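Local coordinates for protein minor fimbrium tip subunit Mfa3 (Porphyromonas gingivalis ATCC 33277, PDB 5NF4) that forms part of the tip of the minor fimbriae, surface filaments with which the bacterium adheres to host cells and other oral bacteria and builds biofilm, at residues L72-F77 against F113-N118; H137-F142 against R223-Q228. One frame throughout, in Å; residues are numbered along the deposited sequence.

Contact 1 (L72-F77 against F113-N118)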
loop_
_atom_site.group_PDB
_atom_site.type_symbol
_atom_site.label_atom_id
_atom_site.label_comp_id
_atom_site.label_asym_id
_atom_site.label_seq_id
_atom_site.Cartn_x
_atom_site.Cartn_y
_atom_site.Cartn_z
ATOM N N LEU A 72 16.332 -3.200 0.140
ATOM C CA LEU A 72 15.865 -2.718 1.421
ATOM C C LEU A 72 16.908 -1.807 2.054
ATOM O O LEU A 72 18.022 -2.247 2.318
ATOM C CB LEU A 72 15.573 -3.900 2.353
ATOM C CG LEU A 72 15.119 -3.518 3.765
ATOM C CD1 LEU A 72 13.766 -2.810 3.715
ATOM C CD2 LEU A 72 15.096 -4.740 4.671
ATOM N N ALA A 73 16.537 -0.561 2.295
ATOM C CA ALA A 73 17.391 0.376 3.017
ATOM C C ALA A 73 16.886 0.542 4.429
ATOM O O ALA A 73 15.686 0.652 4.666
ATOM C CB ALA A 73 17.444 1.718 2.332
ATOM N N MET A 74 17.818 0.533 5.378
ATOM C CA MET A 74 17.499 0.813 6.753
ATOM C C MET A 74 18.330 2.022 7.137
ATOM O O MET A 74 19.545 2.012 6.896
ATOM C CB MET A 74 17.844 -0.370 7.679
ATOM C CG MET A 74 17.428 -0.084 9.127
ATOM S SD MET A 74 18.045 -1.304 10.312
ATOM C CE MET A 74 19.784 -0.883 10.185
ATOM N N LEU A 75 17.692 3.024 7.721
ATOM C CA LEU A 75 18.393 4.210 8.218
ATOM C C LEU A 75 17.923 4.465 9.654
ATOM O O LEU A 75 16.721 4.452 9.958
ATOM C CB LEU A 75 18.151 5.424 7.318
ATOM C CG LEU A 75 18.631 5.301 5.871
ATOM C CD1 LEU A 75 17.484 4.810 5.001
ATOM C CD2 LEU A 75 19.206 6.637 5.334
ATOM N N VAL A 76 18.897 4.691 10.536
ATOM C CA VAL A 76 18.659 4.770 11.972
ATOM C C VAL A 76 19.182 6.106 12.483
ATOM O O VAL A 76 20.301 6.532 12.127
ATOM C CB VAL A 76 19.354 3.610 12.730
ATOM C CG1 VAL A 76 18.817 3.585 14.168
ATOM C CG2 VAL A 76 19.130 2.275 12.013
ATOM N N PHE A 77 18.356 6.798 13.244
ATOM C CA PHE A 77 18.695 8.119 13.748
ATOM C C PHE A 77 18.495 8.244 15.240
ATOM O O PHE A 77 17.620 7.611 15.811
ATOM C CB PHE A 77 17.842 9.197 13.056
ATOM C CG PHE A 77 17.995 9.205 11.572
ATOM C CD1 PHE A 77 17.230 8.329 10.801
ATOM C CD2 PHE A 77 18.922 10.017 10.941
ATOM C CE1 PHE A 77 17.388 8.257 9.457
ATOM C CE2 PHE A 77 19.047 9.962 9.531
ATOM C CZ PHE A 77 18.280 9.095 8.816
ATOM N N PHE A 113 13.958 4.138 13.545
ATOM C CA PHE A 113 14.368 3.219 12.478
ATOM C C PHE A 113 13.459 3.471 11.272
ATOM O O PHE A 113 12.254 3.499 11.427
ATOM C CB PHE A 113 14.205 1.775 12.883
ATOM C CG PHE A 113 15.214 1.294 13.908
ATOM C CD1 PHE A 113 15.151 1.710 15.236
ATOM C CD2 PHE A 113 16.187 0.391 13.530
ATOM C CE1 PHE A 113 16.073 1.229 16.151
ATOM C CE2 PHE A 113 17.100 -0.074 14.429
ATOM C CZ PHE A 113 17.044 0.338 15.741
ATOM N N PHE A 114 14.059 3.596 10.100
ATOM C CA PHE A 114 13.307 3.783 8.857
ATOM C C PHE A 114 13.690 2.670 7.908
ATOM O O PHE A 114 14.864 2.443 7.666
ATOM C CB PHE A 114 13.590 5.138 8.194
ATOM C CG PHE A 114 13.164 6.315 9.005
ATOM C CD1 PHE A 114 13.940 6.732 10.090
ATOM C CD2 PHE A 114 12.012 7.025 8.694
ATOM C CE1 PHE A 114 13.567 7.833 10.840
ATOM C CE2 PHE A 114 11.636 8.135 9.440
ATOM C CZ PHE A 114 12.426 8.528 10.549
ATOM N N PHE A 115 12.676 2.027 7.321
ATOM C CA PHE A 115 12.879 0.951 6.379
ATOM C C PHE A 115 12.151 1.318 5.081
ATOM O O PHE A 115 10.968 1.652 5.110
ATOM C CB PHE A 115 12.347 -0.383 6.898
ATOM C CG PHE A 115 13.119 -0.921 8.080
ATOM C CD1 PHE A 115 12.776 -0.556 9.369
ATOM C CD2 PHE A 115 14.190 -1.761 7.880
ATOM C CE1 PHE A 115 13.476 -1.046 10.451
ATOM C CE2 PHE A 115 14.913 -2.273 8.959
ATOM C CZ PHE A 115 14.559 -1.915 10.243
ATOM N N VAL A 116 12.884 1.250 3.977
ATOM C CA VAL A 116 12.362 1.605 2.643
ATOM C C VAL A 116 12.755 0.495 1.668
ATOM O O VAL A 116 13.928 0.211 1.507
ATOM C CB VAL A 116 12.918 2.973 2.170
ATOM C CG1 VAL A 116 12.415 3.303 0.794
ATOM C CG2 VAL A 116 12.458 4.083 3.132
ATOM N N ALA A 117 11.772 -0.102 0.976
ATOM C CA ALA A 117 12.033 -1.207 0.086
ATOM C C ALA A 117 11.589 -0.894 -1.330
ATOM O O ALA A 117 10.628 -0.146 -1.514
ATOM C CB ALA A 117 11.331 -2.465 0.560
ATOM N N ASN A 118 12.342 -1.437 -2.283
ATOM C CA ASN A 118 11.993 -1.367 -3.701
ATOM C C ASN A 118 11.879 0.055 -4.256
ATOM O O ASN A 118 11.126 0.310 -5.188
ATOM C CB ASN A 118 10.686 -2.113 -3.911
ATOM C CG ASN A 118 10.824 -3.594 -3.635
ATOM O OD1 ASN A 118 11.934 -4.132 -3.679
ATOM N ND2 ASN A 118 9.695 -4.275 -3.400
#
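Val76 places one methyl over the centre of the Phe113 ring: CG1 stands 3.9 Å from the ring centroid and only 6° off its normal, a CH-pi contact. With CG1 anti to the backbone N (chi1 -168°), the second methyl, CG2, is left over the rim of the same face, near CD2. Met74 meets the same ring differently, its SD near the ring plane at the edge, 4.1 Å from Phe113 CD2. That sulfur is shared, since it also approaches the Phe115 ring obliquely, 4.4 Å from the centroid, giving two Met-aromatic contacts. Met74 and Phe115 run side by side in the same direction, with Met74 CG against Phe115 CE2 at 3.3 Å, a tight fit. Val76 with Phe113 and Met74 with Phe115 are non-hydrogen-bonded pairs of an antiparallel ladder, strands 71-78 and 109-117 of the fimbrillin-type fold. The hydrogen-bonded pairs, Leu75 with Phe114 and Ala73 with Val116, alternate with them; each is closed by two backbone bonds, the straightest from Ala73 N to Val116 O (2.8 Å). On the face of Met74, Leu72 completes the row by bringing CD1 to 4.0 Å from Ala117 CB. The other face carries Phe114 and Phe77, whose ring planes stand at 84° in an oblique pair, with Phe77 CD1 3.7 Å from Phe114 CE1. Leu75 O lies in the plane of the Phe114 ring at its edge while accepting the bond from Phe114 N. Met135 of helix 132-140 touches both of these rings, and Met126 of helix 122-126 packs on Ala73 and Leu75.

Contact 2 (H137-F142 against R223-Q228). With FMT (formic acid), chain C.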
loop_
_atom_site.group_PDB
_atom_site.type_symbol
_atom_site.label_atom_id
_atom_site.label_comp_id
_atom_site.label_asym_id
_atom_site.label_seq_id
_atom_site.Cartn_x
_atom_site.Cartn_y
_atom_site.Cartn_z
ATOM N N HIS A 137 11.568 14.209 5.503
ATOM C CA HIS A 137 11.209 14.831 4.218
ATOM C C HIS A 137 11.159 13.777 3.122
ATOM O O HIS A 137 10.221 13.774 2.291
ATOM C CB HIS A 137 12.196 15.961 3.851
ATOM C CG HIS A 137 11.998 17.237 4.627
ATOM N ND1 HIS A 137 10.765 17.825 4.833
ATOM C CD2 HIS A 137 12.900 18.057 5.219
ATOM C CE1 HIS A 137 10.920 18.938 5.538
ATOM N NE2 HIS A 137 12.206 19.102 5.785
ATOM N N PHE A 138 12.144 12.879 3.091
ATOM C CA PHE A 138 12.206 11.842 2.076
ATOM C C PHE A 138 10.984 10.934 2.166
ATOM O O PHE A 138 10.369 10.599 1.139
ATOM C CB PHE A 138 13.501 11.016 2.226
ATOM C CG PHE A 138 13.711 9.978 1.150
ATOM C CD1 PHE A 138 13.124 8.711 1.259
ATOM C CD2 PHE A 138 14.460 10.275 0.018
ATOM C CE1 PHE A 138 13.335 7.749 0.263
ATOM C CE2 PHE A 138 14.649 9.339 -0.987
ATOM C CZ PHE A 138 14.089 8.076 -0.877
ATOM N N MET A 139 10.631 10.524 3.382
ATOM C CA MET A 139 9.443 9.687 3.563
ATOM C C MET A 139 8.134 10.351 3.082
ATOM O O MET A 139 7.193 9.659 2.700
ATOM C CB MET A 139 9.236 9.303 5.015
ATOM C CG MET A 139 10.358 8.476 5.604
ATOM S SD MET A 139 10.686 6.840 4.885
ATOM C CE MET A 139 9.379 5.943 5.679
ATOM N N GLN A 140 8.083 11.677 3.124
ATOM C CA GLN A 140 6.868 12.436 2.851
ATOM C C GLN A 140 6.745 12.801 1.378
ATOM O O GLN A 140 5.719 13.299 0.977
ATOM C CB GLN A 140 6.848 13.703 3.726
ATOM C CG GLN A 140 6.648 13.366 5.217
ATOM C CD GLN A 140 7.153 14.452 6.183
ATOM O OE1 GLN A 140 7.434 15.580 5.782
ATOM N NE2 GLN A 140 7.286 14.091 7.465
ATOM N N VAL A 141 7.776 12.549 0.580
ATOM C CA VAL A 141 7.710 12.901 -0.857
ATOM C C VAL A 141 6.552 12.196 -1.559
ATOM O O VAL A 141 6.323 11.003 -1.339
ATOM C CB VAL A 141 9.057 12.556 -1.560
ATOM C CG1 VAL A 141 8.965 12.680 -3.104
ATOM C CG2 VAL A 141 10.171 13.467 -1.050
ATOM N N PHE A 142 5.830 12.939 -2.408
ATOM C CA PHE A 142 4.825 12.342 -3.301
ATOM C C PHE A 142 5.561 11.788 -4.524
ATOM O O PHE A 142 6.254 12.507 -5.242
ATOM C CB PHE A 142 3.752 13.395 -3.643
ATOM C CG PHE A 142 3.079 13.947 -2.439
ATOM C CD1 PHE A 142 2.319 13.127 -1.611
ATOM C CD2 PHE A 142 3.233 15.279 -2.106
ATOM C CE1 PHE A 142 1.711 13.633 -0.462
ATOM C CE2 PHE A 142 2.611 15.790 -0.975
ATOM C CZ PHE A 142 1.861 14.957 -0.147
ATOM N N ARG A 223 3.210 7.530 -1.273
ATOM C CA ARG A 223 3.995 8.177 -0.241
ATOM C C ARG A 223 4.498 7.128 0.719
ATOM O O ARG A 223 3.769 6.194 1.024
ATOM C CB ARG A 223 3.116 9.198 0.486
ATOM C CG ARG A 223 3.851 10.209 1.306
ATOM C CD ARG A 223 2.881 11.050 2.183
ATOM N NE ARG A 223 3.395 12.380 2.571
ATOM C CZ ARG A 223 3.063 13.046 3.672
ATOM N NH1 ARG A 223 2.277 12.498 4.587
ATOM N NH2 ARG A 223 3.541 14.273 3.872
ATOM N N LEU A 224 5.720 7.279 1.205
ATOM C CA LEU A 224 6.312 6.240 2.055
ATOM C C LEU A 224 5.852 6.304 3.514
ATOM O O LEU A 224 6.148 5.392 4.318
ATOM C CB LEU A 224 7.831 6.309 1.996
ATOM C CG LEU A 224 8.412 5.922 0.643
ATOM C CD1 LEU A 224 9.845 6.350 0.575
ATOM C CD2 LEU A 224 8.253 4.402 0.359
ATOM N N VAL A 225 5.147 7.370 3.869
ATOM C CA VAL A 225 4.405 7.398 5.132
ATOM C C VAL A 225 2.988 7.786 4.822
ATOM O O VAL A 225 2.706 8.391 3.783
ATOM C CB VAL A 225 4.987 8.389 6.154
ATOM C CG1 VAL A 225 6.231 7.847 6.727
ATOM C CG2 VAL A 225 5.193 9.769 5.516
ATOM N N PRO A 226 2.069 7.428 5.708
ATOM C CA PRO A 226 0.662 7.705 5.400
ATOM C C PRO A 226 0.339 9.152 5.030
ATOM O O PRO A 226 0.893 10.104 5.574
ATOM C CB PRO A 226 -0.052 7.313 6.698
ATOM C CG PRO A 226 0.803 6.282 7.290
ATOM C CD PRO A 226 2.222 6.682 6.971
ATOM N N ASN A 227 -0.597 9.272 4.095
ATOM C CA ASN A 227 -1.134 10.536 3.624
ATOM C C ASN A 227 -2.059 11.159 4.658
ATOM O O ASN A 227 -2.810 10.450 5.324
ATOM C CB ASN A 227 -1.921 10.328 2.324
ATOM C CG ASN A 227 -1.044 10.028 1.136
ATOM O OD1 ASN A 227 -0.534 10.936 0.498
ATOM N ND2 ASN A 227 -0.882 8.750 0.818
ATOM N N GLN A 228 -1.987 12.484 4.791
ATOM C CA GLN A 228 -2.925 13.243 5.617
ATOM C C GLN A 228 -3.861 14.126 4.774
ATOM O O GLN A 228 -4.729 14.794 5.327
ATOM C CB GLN A 228 -2.161 14.136 6.611
ATOM C CG GLN A 228 -1.164 13.385 7.518
ATOM C CD GLN A 228 0.052 14.218 7.842
ATOM O OE1 GLN A 228 1.040 14.214 7.102
ATOM N NE2 GLN A 228 -0.018 14.956 8.944
HETATM C C FMT C . 6.952 17.444 3.273
HETATM O O1 FMT C . 6.792 18.324 2.439
HETATM O O2 FMT C . 8.077 17.179 3.691
HETATM O O HOH W 1 7.726 9.137 -0.130
#
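Met139 O, near the C-terminal end of helix 132-140, receives two backbone N-H groups of the facing loop, Leu224 N at 3.2 Å and Val225 N at 3.3 Å. Both bonds are weak, bent to 124° at the hydrogen. A water bridges the segments, sharing the proton of Leu224 N with Met139 O and donating to Val141 O. The straighter link is made by Arg223 NE to Gln140 O (3.0 Å, 163°), although the donor stands out of the carbonyl plane. Arg223 reaches it with its chain extended from CG to NE, alongside Gln140, whose CG lies over one guanidinium face. Arg223 NH1 turns back to its own loop, bonding Pro226 O and Gln228 OE1, the latter on a lone pair in the plane of the Gln228 amide. The Phe142 ring lies only 10° from parallel to the guanidinium, but displaced, with CE1 3.7 Å from Arg223 NE. On the apolar side, Met139 crosses Val225 at about a right angle, CB to CG1 at 3.8 Å. At the outer side His137 ND1 donates to a formic acid, probably from the crystallisation liquor. With NE and NH1 bonded to carbonyl oxygens on both segments, the guanidinium is restrained in rotation, and its positive charge probably suits the carbonyl-rich end of the helix.

Overall arrangement
Contacts 1 and 2 follow one another along the chain, with centres about 14 Å apart, and meet directly through apolar side chains. Met139 is the main bridge: its SD lies 3.7 Å from Val116 CG2, and its CG 3.8 Å from Phe114 CD2. Leu224 adds a second route, CD1 to Val116 CG1 at 4.0 Å. Thus the sheet face bearing Phe114 and Val116 in contact 1 receives both the helix and the loop of contact 2, whereas the Met74 and Phe113 face takes no part in these links. Contact 1 is wholly buried; contact 2 is partly exposed, and its formic acid sits beside 137-142, apart from the shared apolar packing.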